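Long-range contact in exopolyphosphatase (Cytophaga hutchinsonii, PDB 3MDQ), which probably hydrolyses inorganic polyphosphate from its chain ends, releasing orthophosphate, as a member of the Ppx/GppA phosphatase family: residues Asp10-Asp22 / Val32-Ile45. Residues are numbered along the deposited sequence; the frame is centred on the assembly and turned at random. Where two conformers were deposited one is given.
Sequences DMGTNTFHLLITD and VNEKSAVGLGKGGI. With SO4 (sulfate ion), chain D; SO4 (sulfate ion), chain E; SO4 (sulfate ion), chain F.
Val38 lays its CG2 methyl over the centre of the Phe16 ring, a CH-pi contact 3.6 Å from the centroid and only 14° off the normal. The opposite face is roofed, nearer the rim, by Met11 CA, and Leu40 CD2 meets the ring edge in its plane, 4.0 Å from Phe16 CE1. With chi1 of Phe16 at -78°, CG lies beside its own backbone N and the ring slots between these neighbours. An alanine in place of Phe16 would probably leave the Val38 and Leu40 methyls without their partner and open a gap under Met11. Farther along this face, Ile20 and Val32 run side by side, Ile20 CD1 lying 3.9 Å from Val32 CG2.

The backbones pair as an antiparallel hairpin, with reciprocal bonds in the Phe16-Ser36, Leu18-Glu34 and Ile20-Val32 pairs. At its end Asn14 O takes two donors: Val38 N in the carbonyl plane, and Gly39 N tilted 31° from it.

Sulfates sit at the turn and on the face that carries Thr15, His17 and Lys35. Thr13 N and OG1 hold one; Asn14 ND2 reaches O1 of the second at 2.9 Å while Thr15 OG1 reaches its O4 at 2.7 Å. Lys35 NZ, on a chain extended beyond CG, grips O1 of the third at 2.6 Å. The turn from strand 5-11 into strand 15-24 is consistent with the phosphate-binding loop of the actin-like ATPase clan, so the sulfates, probably from the crystallisation liquor, may mark where substrate phosphates bind.

Strand 27-37 edges the sheet, with strand 15-24 between it and strand 5-11. Helix 52-71 covers the Phe16 and Leu18 face and Arg57 binds Val38 O and Gly39 O, while helix 299-309 touches His17 and Asn33 on the other.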
loop_
_atom_site.group_PDB
_atom_site.type_symbol
_atom_site.label_atom_id
_atom_site.label_comp_id
_atom_site.label_asym_id
_atom_site.label_seq_id
_atom_site.Cartn_x
_atom_site.Cartn_y
_atom_site.Cartn_z
ATOM N N ASP A 10 0.600 -10.224 -3.503
ATOM C CA ASP A 10 1.005 -9.319 -2.427
ATOM C C ASP A 10 0.141 -9.677 -1.249
ATOM O O ASP A 10 -1.071 -9.386 -1.243
ATOM C CB ASP A 10 0.786 -7.853 -2.895
ATOM C CG ASP A 10 0.950 -6.824 -1.815
ATOM O OD1 ASP A 10 1.299 -7.124 -0.647
ATOM O OD2 ASP A 10 0.698 -5.645 -2.155
HETATM N N MSE A 11 0.761 -10.245 -0.218
HETATM C CA MSE A 11 0.029 -10.591 1.029
HETATM C C MSE A 11 0.077 -9.427 1.990
HETATM O O MSE A 11 0.823 -9.450 2.950
HETATM C CB MSE A 11 0.619 -11.823 1.697
HETATM C CG MSE A 11 0.447 -13.044 0.872
HETATM SE SE MSE A 11 1.364 -14.610 1.625
HETATM C CE MSE A 11 0.430 -14.757 3.313
ATOM N N GLY A 12 -0.733 -8.430 1.721
ATOM C CA GLY A 12 -0.761 -7.216 2.543
ATOM C C GLY A 12 -1.477 -7.425 3.857
ATOM O O GLY A 12 -2.157 -8.414 4.077
ATOM N N THR A 13 -1.304 -6.478 4.763
ATOM C CA THR A 13 -1.858 -6.590 6.096
ATOM C C THR A 13 -3.395 -6.587 6.075
ATOM O O THR A 13 -4.035 -7.340 6.795
ATOM C CB THR A 13 -1.303 -5.428 6.977
ATOM O OG1 THR A 13 0.120 -5.553 7.054
ATOM C CG2 THR A 13 -1.940 -5.388 8.371
ATOM N N ASN A 14 -4.010 -5.733 5.265
ATOM C CA ASN A 14 -5.443 -5.691 5.142
ATOM C C ASN A 14 -5.939 -6.485 3.940
ATOM O O ASN A 14 -6.905 -7.247 4.039
ATOM C CB ASN A 14 -5.927 -4.246 5.035
ATOM C CG ASN A 14 -5.788 -3.490 6.314
ATOM O OD1 ASN A 14 -5.418 -4.010 7.363
ATOM N ND2 ASN A 14 -6.044 -2.197 6.221
ATOM N N THR A 15 -5.324 -6.237 2.792
ATOM C CA THR A 15 -5.814 -6.709 1.519
ATOM C C THR A 15 -4.751 -7.516 0.812
ATOM O O THR A 15 -3.570 -7.143 0.789
ATOM C CB THR A 15 -6.188 -5.503 0.651
ATOM O OG1 THR A 15 -7.176 -4.726 1.370
ATOM C CG2 THR A 15 -6.717 -5.940 -0.752
ATOM N N PHE A 16 -5.145 -8.686 0.269
ATOM C CA PHE A 16 -4.244 -9.480 -0.562
ATOM C C PHE A 16 -4.558 -9.143 -2.011
ATOM O O PHE A 16 -5.712 -8.979 -2.352
ATOM C CB PHE A 16 -4.460 -11.007 -0.384
ATOM C CG PHE A 16 -3.862 -11.613 0.863
ATOM C CD1 PHE A 16 -3.482 -10.863 1.941
ATOM C CD2 PHE A 16 -3.730 -12.992 0.992
ATOM C CE1 PHE A 16 -2.926 -11.442 3.069
ATOM C CE2 PHE A 16 -3.212 -13.559 2.137
ATOM C CZ PHE A 16 -2.822 -12.772 3.192
ATOM N N HIS A 17 -3.516 -9.095 -2.842
ATOM C CA HIS A 17 -3.666 -8.783 -4.272
ATOM C C HIS A 17 -3.084 -9.868 -5.117
ATOM O O HIS A 17 -2.031 -10.447 -4.776
ATOM C CB HIS A 17 -2.928 -7.481 -4.609
ATOM C CG HIS A 17 -3.463 -6.293 -3.885
ATOM N ND1 HIS A 17 -4.481 -5.515 -4.394
ATOM C CD2 HIS A 17 -3.160 -5.779 -2.670
ATOM C CE1 HIS A 17 -4.767 -4.554 -3.520
ATOM N NE2 HIS A 17 -3.980 -4.689 -2.471
ATOM N N LEU A 18 -3.716 -10.113 -6.265
ATOM C CA LEU A 18 -3.255 -11.045 -7.261
ATOM C C LEU A 18 -3.185 -10.315 -8.604
ATOM O O LEU A 18 -4.170 -9.797 -9.071
ATOM C CB LEU A 18 -4.199 -12.245 -7.417
ATOM C CG LEU A 18 -3.902 -13.208 -8.569
ATOM C CD1 LEU A 18 -2.520 -13.934 -8.468
ATOM C CD2 LEU A 18 -5.041 -14.261 -8.635
ATOM N N LEU A 19 -1.996 -10.304 -9.190
ATOM C CA LEU A 19 -1.769 -9.752 -10.513
ATOM C C LEU A 19 -1.213 -10.829 -11.440
ATOM O O LEU A 19 -0.184 -11.435 -11.136
ATOM C CB LEU A 19 -0.760 -8.618 -10.436
ATOM C CG LEU A 19 -0.390 -7.921 -11.752
ATOM C CD1 LEU A 19 -1.550 -7.131 -12.278
ATOM C CD2 LEU A 19 0.826 -6.955 -11.509
ATOM N N ILE A 20 -1.872 -11.071 -12.571
ATOM C CA ILE A 20 -1.393 -12.002 -13.559
ATOM C C ILE A 20 -1.208 -11.236 -14.852
ATOM O O ILE A 20 -2.129 -10.534 -15.282
ATOM C CB ILE A 20 -2.333 -13.200 -13.791
ATOM C CG1 ILE A 20 -2.514 -13.982 -12.505
ATOM C CG2 ILE A 20 -1.747 -14.128 -14.922
ATOM C CD1 ILE A 20 -3.597 -15.108 -12.538
ATOM N N THR A 21 -0.005 -11.358 -15.428
ATOM C CA THR A 21 0.425 -10.568 -16.589
ATOM C C THR A 21 0.940 -11.496 -17.673
ATOM O O THR A 21 1.655 -12.453 -17.386
ATOM C CB THR A 21 1.559 -9.589 -16.169
ATOM O OG1 THR A 21 1.152 -8.812 -15.029
ATOM C CG2 THR A 21 1.960 -8.631 -17.329
ATOM N N ASP A 22 0.549 -11.228 -18.920
ATOM C CA ASP A 22 1.098 -11.947 -20.068
ATOM C C ASP A 22 2.131 -10.995 -20.644
ATOM O O ASP A 22 1.969 -9.785 -20.606
ATOM C CB ASP A 22 0.007 -12.288 -21.095
ATOM C CG ASP A 22 0.316 -13.562 -21.902
ATOM O OD1 ASP A 22 1.341 -14.238 -21.643
ATOM O OD2 ASP A 22 -0.478 -13.895 -22.808
ATOM N N VAL A 32 -5.292 -10.530 -15.047
ATOM C CA VAL A 32 -6.063 -10.528 -13.798
ATOM C C VAL A 32 -5.450 -9.490 -12.859
ATOM O O VAL A 32 -4.227 -9.417 -12.733
ATOM C CB VAL A 32 -5.975 -11.911 -13.084
ATOM C CG1 VAL A 32 -6.678 -11.879 -11.706
ATOM C CG2 VAL A 32 -6.548 -13.029 -13.969
ATOM N N ASN A 33 -6.307 -8.682 -12.229
ATOM C CA ASN A 33 -5.923 -7.804 -11.162
ATOM C C ASN A 33 -7.064 -7.902 -10.146
ATOM O O ASN A 33 -8.104 -7.296 -10.344
ATOM C CB ASN A 33 -5.720 -6.393 -11.683
ATOM C CG ASN A 33 -5.186 -5.455 -10.618
ATOM O OD1 ASN A 33 -5.257 -5.744 -9.434
ATOM N ND2 ASN A 33 -4.623 -4.334 -11.044
ATOM N N GLU A 34 -6.842 -8.685 -9.083
ATOM C CA GLU A 34 -7.875 -9.129 -8.141
ATOM C C GLU A 34 -7.437 -8.725 -6.737
ATOM O O GLU A 34 -6.247 -8.721 -6.462
ATOM C CB GLU A 34 -7.960 -10.664 -8.207
ATOM C CG GLU A 34 -9.024 -11.308 -7.359
ATOM C CD GLU A 34 -10.096 -11.950 -8.192
ATOM O OE1 GLU A 34 -9.938 -11.967 -9.431
ATOM O OE2 GLU A 34 -11.085 -12.444 -7.615
ATOM N N LYS A 35 -8.380 -8.383 -5.857
ATOM C CA LYS A 35 -8.066 -8.167 -4.462
ATOM C C LYS A 35 -9.033 -8.941 -3.576
ATOM O O LYS A 35 -10.152 -9.292 -3.979
ATOM C CB LYS A 35 -8.132 -6.692 -4.087
ATOM C CG LYS A 35 -9.520 -6.095 -4.167
ATOM C CD LYS A 35 -9.501 -4.577 -3.821
ATOM C CE LYS A 35 -10.730 -3.876 -4.419
ATOM N NZ LYS A 35 -10.534 -2.415 -4.584
ATOM N N SER A 36 -8.597 -9.167 -2.346
ATOM C CA SER A 36 -9.421 -9.857 -1.375
ATOM C C SER A 36 -9.068 -9.328 -0.009
ATOM O O SER A 36 -7.877 -9.258 0.351
ATOM C CB SER A 36 -9.113 -11.354 -1.495
ATOM O OG SER A 36 -9.742 -12.126 -0.474
ATOM N N ALA A 37 -10.084 -8.925 0.756
ATOM C CA ALA A 37 -9.870 -8.417 2.101
ATOM C C ALA A 37 -9.629 -9.615 3.039
ATOM O O ALA A 37 -10.410 -10.594 3.045
ATOM C CB ALA A 37 -11.088 -7.573 2.559
ATOM N N VAL A 38 -8.487 -9.604 3.706
ATOM C CA VAL A 38 -8.064 -10.684 4.563
ATOM C C VAL A 38 -7.942 -10.246 6.011
ATOM O O VAL A 38 -8.252 -11.017 6.915
ATOM C CB VAL A 38 -6.698 -11.263 4.083
ATOM C CG1 VAL A 38 -6.097 -12.235 5.116
ATOM C CG2 VAL A 38 -6.904 -11.991 2.719
ATOM N N GLY A 39 -7.488 -9.031 6.281
ATOM C CA GLY A 39 -7.362 -8.622 7.669
ATOM C C GLY A 39 -6.389 -9.463 8.444
ATOM O O GLY A 39 -6.693 -9.913 9.528
ATOM N N LEU A 40 -5.191 -9.606 7.904
ATOM C CA LEU A 40 -4.124 -10.375 8.524
ATOM C C LEU A 40 -3.706 -9.744 9.848
ATOM O O LEU A 40 -3.207 -10.410 10.764
ATOM C CB LEU A 40 -2.948 -10.495 7.531
ATOM C CG LEU A 40 -2.042 -11.673 7.640
ATOM C CD1 LEU A 40 -2.817 -13.014 7.628
ATOM C CD2 LEU A 40 -0.991 -11.543 6.535
ATOM N N GLY A 41 -3.861 -8.431 9.958
ATOM C CA GLY A 41 -3.411 -7.719 11.163
ATOM C C GLY A 41 -4.444 -7.693 12.281
ATOM O O GLY A 41 -4.114 -7.527 13.462
ATOM N N LYS A 42 -5.700 -7.911 11.914
ATOM C CA LYS A 42 -6.820 -7.787 12.834
ATOM C C LYS A 42 -6.656 -8.710 14.025
ATOM O O LYS A 42 -6.426 -9.914 13.873
ATOM C CB LYS A 42 -8.141 -8.051 12.098
ATOM C CG LYS A 42 -9.377 -7.961 12.998
ATOM C CD LYS A 42 -10.662 -8.359 12.251
ATOM C CE LYS A 42 -11.173 -7.274 11.356
ATOM N NZ LYS A 42 -12.304 -7.774 10.515
ATOM N N GLY A 43 -6.788 -8.159 15.219
ATOM C CA GLY A 43 -6.734 -8.955 16.443
ATOM C C GLY A 43 -5.333 -9.358 16.892
ATOM O O GLY A 43 -5.190 -9.984 17.968
ATOM N N GLY A 44 -4.293 -9.030 16.118
ATOM C CA GLY A 44 -2.943 -9.454 16.486
ATOM C C GLY A 44 -1.726 -8.594 16.223
ATOM O O GLY A 44 -0.739 -8.704 16.943
ATOM N N ILE A 45 -1.781 -7.722 15.221
ATOM C CA ILE A 45 -0.578 -7.094 14.758
ATOM C C ILE A 45 0.164 -6.317 15.819
ATOM O O ILE A 45 1.389 -6.429 15.860
ATOM C CB ILE A 45 -0.809 -6.289 13.464
ATOM C CG1 ILE A 45 0.541 -5.995 12.786
ATOM C CG2 ILE A 45 -1.741 -5.070 13.694
ATOM C CD1 ILE A 45 0.411 -5.446 11.344
HETATM S S SO4 D . 0.617 -3.406 4.157
HETATM O O1 SO4 D . 1.117 -2.573 5.275
HETATM O O2 SO4 D . -0.880 -3.436 4.135
HETATM O O3 SO4 D . 1.121 -2.836 2.896
HETATM O O4 SO4 D . 1.315 -4.655 4.423
HETATM S S SO4 E . -5.999 -1.322 2.458
HETATM O O1 SO4 E . -6.977 -1.423 3.590
HETATM O O2 SO4 E . -4.625 -1.598 2.788
HETATM O O3 SO4 E . -5.998 0.106 2.005
HETATM O O4 SO4 E . -6.371 -2.179 1.320
HETATM S S SO4 F . -7.290 -1.045 -4.219
HETATM O O1 SO4 F . -8.472 -1.316 -3.393
HETATM O O2 SO4 F . -6.107 -1.502 -3.500
HETATM O O3 SO4 F . -7.221 0.393 -4.456
HETATM O O4 SO4 F . -7.396 -1.763 -5.493
HETATM O O HOH W 1 -5.697 -6.082 9.297
HETATM O O HOH W 2 -4.916 -6.369 -7.034
HETATM O O HOH W 3 -6.226 -4.066 -6.573
#